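Local atomic coordinates of Non-structural polyprotein (Sindbis virus, PDB entry 4GUA), a protein that forms the precursor of viral replication proteins, joining the nsP2 protease region to the macro and zinc-binding domains of nsP3. Residues Ser277-Val289 with Lys508-Trp520. Sequence-based numbering, arbitrary orientation.
Sequences SEDVVTALARKFV and KDEDMEIDDELVW
An extended loop from the zinc-binding region of nsP3 is laid along a helix of the methyltransferase-like domain of nsP2: residues 508-520 run over helix 275-286, where Ala283 meets Ile514 and Asp515. The seven-stranded sheet beside that helix, order 3-2-1-4-5-7-6 with its strand 305-312 antiparallel, has the topology of a Rossmann-like methyltransferase. The Ala283 methyl faces the loop, its CB 3.4 Å from both Ile514 CG2 and the backbone O of Asp515. Ile514 spreads over the helix: its CG1 is anti to the carbonyl carbon (chi1 -61°), so that the Ile514 side chain crosses that of Leu284 at a slant and CD1 comes 3.8 Å from Leu284 CD1, while CG2 stays over Ala283. Nearer the start of the helix, Asp516 CB packs 3.8 Å from Asp279 CB, and the Asp516 carboxylate runs alongside Val280, with OD2 3.5 Å from Val280 CG2. The two acids are drawn off to separate cations, Asp279 to Arg275 and Lys539, Asp516 to Lys249, which would temper their mutual repulsion. Asx turns at Asp509 and Asp511 shape the other end of the loop. There Lys287, extended until it bends at chi4 (-57°), also bonds Asn314 OD1, and its NZ donates to Glu513 O at 3.0 Å, arriving above the carbonyl plane, 42° out of it.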
ATOM      1  N   SER A 277       8.686   5.289  -1.759  1.00 47.46           N
ATOM      2  CA  SER A 277       8.744   4.456  -0.570  1.00 43.80           C
ATOM      3  C   SER A 277       7.578   3.473  -0.522  1.00 44.97           C
ATOM      4  O   SER A 277       7.772   2.306  -0.190  1.00 48.35           O
ATOM      5  CB  SER A 277       8.770   5.309   0.700  1.00 50.06           C
ATOM      6  OG  SER A 277      10.087   5.747   0.995  1.00 57.64           O
ATOM      7  N   GLU A 278       6.373   3.934  -0.852  1.00 47.05           N
ATOM      8  CA  GLU A 278       5.198   3.066  -0.806  1.00 51.68           C
ATOM      9  C   GLU A 278       5.254   1.981  -1.885  1.00 58.26           C
ATOM     10  O   GLU A 278       4.820   0.844  -1.663  1.00 59.59           O
ATOM     11  CB  GLU A 278       3.901   3.866  -0.938  1.00 52.49           C
ATOM     12  CG  GLU A 278       2.655   2.970  -0.892  1.00 56.02           C
ATOM     13  CD  GLU A 278       1.344   3.739  -0.809  1.00 61.14           C
ATOM     14  OE1 GLU A 278       1.359   4.989  -0.719  1.00 58.28           O
ATOM     15  OE2 GLU A 278       0.286   3.079  -0.839  1.00 68.33           O
ATOM     16  N   ASP A 279       5.777   2.329  -3.056  1.00 58.77           N
ATOM     17  CA  ASP A 279       5.873   1.363  -4.137  1.00 63.11           C
ATOM     18  C   ASP A 279       6.831   0.259  -3.725  1.00 56.89           C
ATOM     19  O   ASP A 279       6.615  -0.917  -4.030  1.00 59.74           O
ATOM     20  CB  ASP A 279       6.382   2.014  -5.422  1.00 70.18           C
ATOM     21  CG  ASP A 279       5.357   2.920  -6.075  1.00 75.38           C
ATOM     22  OD1 ASP A 279       4.169   2.893  -5.677  1.00 81.08           O
ATOM     23  OD2 ASP A 279       5.751   3.653  -7.008  1.00 72.81           O
ATOM     24  N   VAL A 280       7.893   0.656  -3.030  1.00 49.87           N
ATOM     25  CA  VAL A 280       8.924  -0.275  -2.585  1.00 50.88           C
ATOM     26  C   VAL A 280       8.414  -1.207  -1.506  1.00 52.94           C
ATOM     27  O   VAL A 280       8.649  -2.408  -1.543  1.00 56.81           O
ATOM     28  CB  VAL A 280      10.131   0.454  -2.001  1.00 47.59           C
ATOM     29  CG1 VAL A 280      11.071  -0.554  -1.344  1.00 41.68           C
ATOM     30  CG2 VAL A 280      10.858   1.231  -3.089  1.00 49.23           C
ATOM     31  N   VAL A 281       7.749  -0.629  -0.519  1.00 50.68           N
ATOM     32  CA  VAL A 281       7.239  -1.388   0.602  1.00 48.50           C
ATOM     33  C   VAL A 281       6.158  -2.338   0.103  1.00 52.19           C
ATOM     34  O   VAL A 281       5.975  -3.420   0.653  1.00 55.92           O
ATOM     35  CB  VAL A 281       6.699  -0.452   1.697  1.00 44.60           C
ATOM     36  CG1 VAL A 281       5.877  -1.221   2.715  1.00 41.25           C
ATOM     37  CG2 VAL A 281       7.858   0.250   2.382  1.00 46.41           C
ATOM     38  N   THR A 282       5.449  -1.938  -0.946  1.00 51.61           N
ATOM     39  CA  THR A 282       4.398  -2.783  -1.504  1.00 55.54           C
ATOM     40  C   THR A 282       4.998  -3.995  -2.218  1.00 58.32           C
ATOM     41  O   THR A 282       4.561  -5.127  -2.019  1.00 62.39           O
ATOM     42  CB  THR A 282       3.510  -2.004  -2.484  1.00 51.85           C
ATOM     43  OG1 THR A 282       2.789  -0.996  -1.777  1.00 47.73           O
ATOM     44  CG2 THR A 282       2.524  -2.931  -3.161  1.00 55.76           C
ATOM     45  N   ALA A 283       5.988  -3.756  -3.068  1.00 57.32           N
ATOM     46  CA  ALA A 283       6.641  -4.846  -3.789  1.00 50.79           C
ATOM     47  C   ALA A 283       7.277  -5.812  -2.798  1.00 52.32           C
ATOM     48  O   ALA A 283       7.214  -7.030  -2.956  1.00 53.30           O
ATOM     49  CB  ALA A 283       7.692  -4.295  -4.725  1.00 42.12           C
ATOM     50  N   LEU A 284       7.876  -5.245  -1.760  1.00 55.56           N
ATOM     51  CA  LEU A 284       8.571  -6.018  -0.747  1.00 58.29           C
ATOM     52  C   LEU A 284       7.559  -6.847   0.026  1.00 57.52           C
ATOM     53  O   LEU A 284       7.791  -8.013   0.333  1.00 58.06           O
ATOM     54  CB  LEU A 284       9.319  -5.070   0.187  1.00 53.49           C
ATOM     55  CG  LEU A 284      10.301  -5.693   1.173  1.00 54.57           C
ATOM     56  CD1 LEU A 284      11.247  -6.671   0.500  1.00 57.12           C
ATOM     57  CD2 LEU A 284      11.079  -4.581   1.826  1.00 58.22           C
ATOM     58  N   ALA A 285       6.423  -6.230   0.318  1.00 57.79           N
ATOM     59  CA  ALA A 285       5.373  -6.858   1.103  1.00 57.65           C
ATOM     60  C   ALA A 285       4.742  -8.012   0.332  1.00 58.68           C
ATOM     61  O   ALA A 285       4.297  -8.994   0.921  1.00 61.27           O
ATOM     62  CB  ALA A 285       4.318  -5.838   1.465  1.00 51.53           C
ATOM     63  N   ARG A 286       4.684  -7.885  -0.988  1.00 57.36           N
ATOM     64  CA  ARG A 286       4.078  -8.922  -1.807  1.00 61.65           C
ATOM     65  C   ARG A 286       4.777 -10.271  -1.568  1.00 65.28           C
ATOM     66  O   ARG A 286       4.186 -11.336  -1.771  1.00 63.54           O
ATOM     67  CB  ARG A 286       4.124  -8.547  -3.301  1.00 63.12           C
ATOM     68  CG  ARG A 286       2.734  -8.391  -3.896  1.00 65.87           C
ATOM     69  CD  ARG A 286       2.663  -8.096  -5.404  1.00 74.85           C
ATOM     70  NE  ARG A 286       3.871  -7.576  -6.045  1.00 75.77           N
ATOM     71  CZ  ARG A 286       4.166  -6.285  -6.170  1.00 74.54           C
ATOM     72  NH1 ARG A 286       3.366  -5.354  -5.663  1.00 82.15           N
ATOM     73  NH2 ARG A 286       5.278  -5.919  -6.790  1.00 61.74           N
ATOM     74  N   LYS A 287       6.033 -10.222  -1.130  1.00 63.78           N
ATOM     75  CA  LYS A 287       6.828 -11.434  -0.924  1.00 60.80           C
ATOM     76  C   LYS A 287       6.566 -12.157   0.402  1.00 61.46           C
ATOM     77  O   LYS A 287       7.105 -13.245   0.628  1.00 64.51           O
ATOM     78  CB  LYS A 287       8.319 -11.098  -1.007  1.00 58.98           C
ATOM     79  CG  LYS A 287       8.749 -10.526  -2.336  1.00 57.72           C
ATOM     80  CD  LYS A 287      10.230 -10.197  -2.358  1.00 56.78           C
ATOM     81  CE  LYS A 287      10.632  -9.555  -3.681  1.00 57.62           C
ATOM     82  NZ  LYS A 287      10.292 -10.399  -4.854  1.00 55.23           N
ATOM     83  N   PHE A 288       5.755 -11.561   1.275  1.00 56.83           N
ATOM     84  CA  PHE A 288       5.541 -12.104   2.622  1.00 51.13           C
ATOM     85  C   PHE A 288       4.073 -12.356   2.917  1.00 51.52           C
ATOM     86  O   PHE A 288       3.195 -11.715   2.344  1.00 58.70           O
ATOM     87  CB  PHE A 288       6.107 -11.159   3.683  1.00 50.38           C
ATOM     88  CG  PHE A 288       7.600 -11.026   3.643  1.00 51.45           C
ATOM     89  CD1 PHE A 288       8.212 -10.169   2.740  1.00 50.61           C
ATOM     90  CD2 PHE A 288       8.391 -11.747   4.522  1.00 47.29           C
ATOM     91  CE1 PHE A 288       9.589 -10.044   2.702  1.00 52.37           C
ATOM     92  CE2 PHE A 288       9.768 -11.626   4.493  1.00 51.92           C
ATOM     93  CZ  PHE A 288      10.370 -10.775   3.582  1.00 54.22           C
ATOM     94  N   VAL A 289       3.821 -13.291   3.827  1.00 55.76           N
ATOM     95  CA  VAL A 289       2.462 -13.641   4.224  1.00 59.28           C
ATOM     96  C   VAL A 289       1.806 -12.482   4.972  1.00 60.04           C
ATOM     97  O   VAL A 289       0.658 -12.124   4.703  1.00 62.89           O
ATOM     98  CB  VAL A 289       2.456 -14.885   5.140  1.00 64.49           C
ATOM     99  CG1 VAL A 289       1.042 -15.250   5.529  1.00 64.46           C
ATOM    100  CG2 VAL A 289       3.112 -16.060   4.443  1.00 66.41           C
ATOM    101  N   LYS A 508       8.052 -19.741  -3.491  1.00 69.91           N
ATOM    102  CA  LYS A 508       7.158 -19.983  -4.614  1.00 77.31           C
ATOM    103  C   LYS A 508       7.783 -19.482  -5.922  1.00 77.63           C
ATOM    104  O   LYS A 508       7.339 -19.837  -7.012  1.00 77.34           O
ATOM    105  CB  LYS A 508       5.804 -19.315  -4.366  1.00 79.09           C
ATOM    106  CG  LYS A 508       5.082 -19.841  -3.131  1.00 82.34           C
ATOM    107  CD  LYS A 508       3.574 -19.687  -3.247  1.00 87.48           C
ATOM    108  CE  LYS A 508       3.107 -18.341  -2.733  1.00 94.13           C
ATOM    109  NZ  LYS A 508       1.626 -18.180  -2.840  1.00100.23           N
ATOM    110  N   ASP A 509       8.822 -18.661  -5.794  1.00 75.18           N
ATOM    111  CA  ASP A 509       9.628 -18.220  -6.923  1.00 69.13           C
ATOM    112  C   ASP A 509      11.016 -17.867  -6.403  1.00 73.04           C
ATOM    113  O   ASP A 509      11.166 -17.440  -5.259  1.00 71.02           O
ATOM    114  CB  ASP A 509       8.990 -17.013  -7.610  1.00 70.90           C
ATOM    115  CG  ASP A 509       9.678 -16.655  -8.922  1.00 77.42           C
ATOM    116  OD1 ASP A 509       9.387 -17.307  -9.948  1.00 81.23           O
ATOM    117  OD2 ASP A 509      10.502 -15.717  -8.930  1.00 76.45           O
ATOM    118  N   GLU A 510      12.038 -18.065  -7.225  1.00 80.90           N
ATOM    119  CA  GLU A 510      13.400 -17.810  -6.780  1.00 82.97           C
ATOM    120  C   GLU A 510      13.927 -16.416  -7.132  1.00 79.03           C
ATOM    121  O   GLU A 510      15.009 -16.040  -6.690  1.00 77.72           O
ATOM    122  CB  GLU A 510      14.338 -18.900  -7.295  1.00 89.46           C
ATOM    123  CG  GLU A 510      14.426 -20.081  -6.345  1.00 97.19           C
ATOM    124  CD  GLU A 510      15.552 -21.036  -6.688  1.00111.19           C
ATOM    125  OE1 GLU A 510      15.987 -21.072  -7.865  1.00110.08           O
ATOM    126  OE2 GLU A 510      16.012 -21.749  -5.768  1.00119.01           O
ATOM    127  N   ASP A 511      13.177 -15.648  -7.920  1.00 81.08           N
ATOM    128  CA  ASP A 511      13.641 -14.313  -8.304  1.00 82.17           C
ATOM    129  C   ASP A 511      13.297 -13.294  -7.222  1.00 78.02           C
ATOM    130  O   ASP A 511      12.131 -12.990  -6.966  1.00 74.33           O
ATOM    131  CB  ASP A 511      13.032 -13.878  -9.636  1.00 82.78           C
ATOM    132  CG  ASP A 511      13.695 -12.631 -10.198  1.00 81.67           C
ATOM    133  OD1 ASP A 511      14.363 -11.910  -9.422  1.00 75.63           O
ATOM    134  OD2 ASP A 511      13.558 -12.377 -11.414  1.00 85.09           O
ATOM    135  N   MET A 512      14.344 -12.745  -6.622  1.00 74.96           N
ATOM    136  CA  MET A 512      14.224 -11.962  -5.406  1.00 67.31           C
ATOM    137  C   MET A 512      14.179 -10.455  -5.647  1.00 65.18           C
ATOM    138  O   MET A 512      14.169  -9.678  -4.694  1.00 63.50           O
ATOM    139  CB  MET A 512      15.381 -12.317  -4.469  1.00 67.86           C
ATOM    140  CG  MET A 512      14.955 -12.613  -3.046  1.00 74.24           C
ATOM    141  SD  MET A 512      13.705 -13.910  -2.901  1.00 77.85           S
ATOM    142  CE  MET A 512      14.433 -14.947  -1.638  1.00 91.23           C
ATOM    143  N   GLU A 513      14.171 -10.034  -6.905  1.00 71.88           N
ATOM    144  CA  GLU A 513      14.192  -8.609  -7.210  1.00 79.07           C
ATOM    145  C   GLU A 513      12.905  -7.955  -6.682  1.00 75.38           C
ATOM    146  O   GLU A 513      11.831  -8.569  -6.688  1.00 74.04           O
ATOM    147  CB  GLU A 513      14.364  -8.380  -8.719  1.00 88.18           C
ATOM    148  CG  GLU A 513      15.231  -7.159  -9.081  1.00 98.15           C
ATOM    149  CD  GLU A 513      16.760  -7.431  -8.957  1.00101.11           C
ATOM    150  OE1 GLU A 513      17.194  -8.596  -9.148  1.00 98.70           O
ATOM    151  OE2 GLU A 513      17.520  -6.484  -8.632  1.00 95.03           O
ATOM    152  N   ILE A 514      13.016  -6.713  -6.223  1.00 63.06           N
ATOM    153  CA  ILE A 514      11.853  -5.954  -5.786  1.00 53.00           C
ATOM    154  C   ILE A 514      11.451  -5.008  -6.906  1.00 54.11           C
ATOM    155  O   ILE A 514      12.088  -3.970  -7.100  1.00 55.61           O
ATOM    156  CB  ILE A 514      12.232  -5.098  -4.549  1.00 50.30           C
ATOM    157  CG1 ILE A 514      12.678  -5.999  -3.399  1.00 49.65           C
ATOM    158  CG2 ILE A 514      11.079  -4.213  -4.106  1.00 47.83           C
ATOM    159  CD1 ILE A 514      13.394  -5.259  -2.294  1.00 47.63           C
ATOM    160  N   ASP A 515      10.363  -5.305  -7.611  1.00 56.01           N
ATOM    161  CA  ASP A 515       9.992  -4.445  -8.726  1.00 63.62           C
ATOM    162  C   ASP A 515       8.910  -3.503  -8.238  1.00 59.70           C
ATOM    163  O   ASP A 515       7.747  -3.873  -8.134  1.00 60.27           O
ATOM    164  CB  ASP A 515       9.466  -5.284  -9.897  1.00 71.19           C
ATOM    165  CG  ASP A 515       9.431  -4.511 -11.208  1.00 76.64           C
ATOM    166  OD1 ASP A 515       9.650  -3.281 -11.184  1.00 80.11           O
ATOM    167  OD2 ASP A 515       9.194  -5.137 -12.265  1.00 74.90           O
ATOM    168  N   ASP A 516       9.306  -2.261  -7.979  1.00 59.83           N
ATOM    169  CA  ASP A 516       8.387  -1.279  -7.426  1.00 54.40           C
ATOM    170  C   ASP A 516       7.685  -0.468  -8.511  1.00 56.14           C
ATOM    171  O   ASP A 516       6.740   0.261  -8.218  1.00 61.00           O
ATOM    172  CB  ASP A 516       9.115  -0.360  -6.446  1.00 48.82           C
ATOM    173  CG  ASP A 516      10.382   0.225  -7.024  1.00 57.44           C
ATOM    174  OD1 ASP A 516      10.976  -0.393  -7.932  1.00 67.00           O
ATOM    175  OD2 ASP A 516      10.802   1.299  -6.551  1.00 59.89           O
ATOM    176  N   GLU A 517       8.141  -0.593  -9.757  1.00 59.12           N
ATOM    177  CA  GLU A 517       7.478   0.069 -10.879  1.00 58.99           C
ATOM    178  C   GLU A 517       6.294  -0.747 -11.407  1.00 59.21           C
ATOM    179  O   GLU A 517       5.272  -0.182 -11.800  1.00 65.91           O
ATOM    180  CB  GLU A 517       8.467   0.392 -11.994  1.00 62.42           C
ATOM    181  CG  GLU A 517       8.802  -0.779 -12.909  1.00 87.80           C
ATOM    182  CD  GLU A 517       8.958  -0.391 -14.372  1.00 95.92           C
ATOM    183  OE1 GLU A 517       8.806   0.807 -14.713  1.00 92.55           O
ATOM    184  OE2 GLU A 517       9.254  -1.296 -15.180  1.00 97.83           O
ATOM    185  N   LEU A 518       6.402  -2.071 -11.356  1.00 50.54           N
ATOM    186  CA  LEU A 518       5.439  -2.939 -12.036  1.00 51.18           C
ATOM    187  C   LEU A 518       3.994  -2.723 -11.594  1.00 53.63           C
ATOM    188  O   LEU A 518       3.684  -2.685 -10.402  1.00 60.82           O
ATOM    189  CB  LEU A 518       5.798  -4.412 -11.826  1.00 53.28           C
ATOM    190  CG  LEU A 518       5.051  -5.412 -12.714  1.00 55.78           C
ATOM    191  CD1 LEU A 518       5.324  -5.154 -14.194  1.00 53.37           C
ATOM    192  CD2 LEU A 518       5.428  -6.830 -12.342  1.00 56.20           C
ATOM    193  N   VAL A 519       3.122  -2.578 -12.583  1.00 58.84           N
ATOM    194  CA  VAL A 519       1.693  -2.431 -12.351  1.00 60.84           C
ATOM    195  C   VAL A 519       0.933  -3.654 -12.850  1.00 56.56           C
ATOM    196  O   VAL A 519       1.170  -4.137 -13.949  1.00 55.54           O
ATOM    197  CB  VAL A 519       1.140  -1.206 -13.076  1.00 57.32           C
ATOM    198  CG1 VAL A 519      -0.378  -1.180 -12.962  1.00 58.28           C
ATOM    199  CG2 VAL A 519       1.751   0.058 -12.505  1.00 53.91           C
ATOM    200  N   TRP A 520       0.023  -4.158 -12.030  1.00 53.08           N
ATOM    201  CA  TRP A 520      -0.777  -5.306 -12.407  1.00 57.99           C
ATOM    202  C   TRP A 520      -1.989  -4.833 -13.199  1.00 64.58           C
ATOM    203  O   TRP A 520      -2.785  -4.045 -12.703  1.00 68.28           O
ATOM    204  CB  TRP A 520      -1.200  -6.057 -11.147  1.00 60.02           C
ATOM    205  CG  TRP A 520      -1.802  -7.406 -11.387  1.00 66.05           C
ATOM    206  CD1 TRP A 520      -2.432  -7.843 -12.514  1.00 64.32           C
ATOM    207  CD2 TRP A 520      -1.841  -8.498 -10.458  1.00 70.00           C
ATOM    208  NE1 TRP A 520      -2.860  -9.137 -12.345  1.00 65.14           N
ATOM    209  CE2 TRP A 520      -2.508  -9.562 -11.092  1.00 68.12           C
ATOM    210  CE3 TRP A 520      -1.374  -8.677  -9.153  1.00 68.45           C
ATOM    211  CZ2 TRP A 520      -2.720 -10.787 -10.468  1.00 71.74           C
ATOM    212  CZ3 TRP A 520      -1.587  -9.895  -8.534  1.00 66.91           C
ATOM    213  CH2 TRP A 520      -2.251 -10.933  -9.190  1.00 68.24           C
TER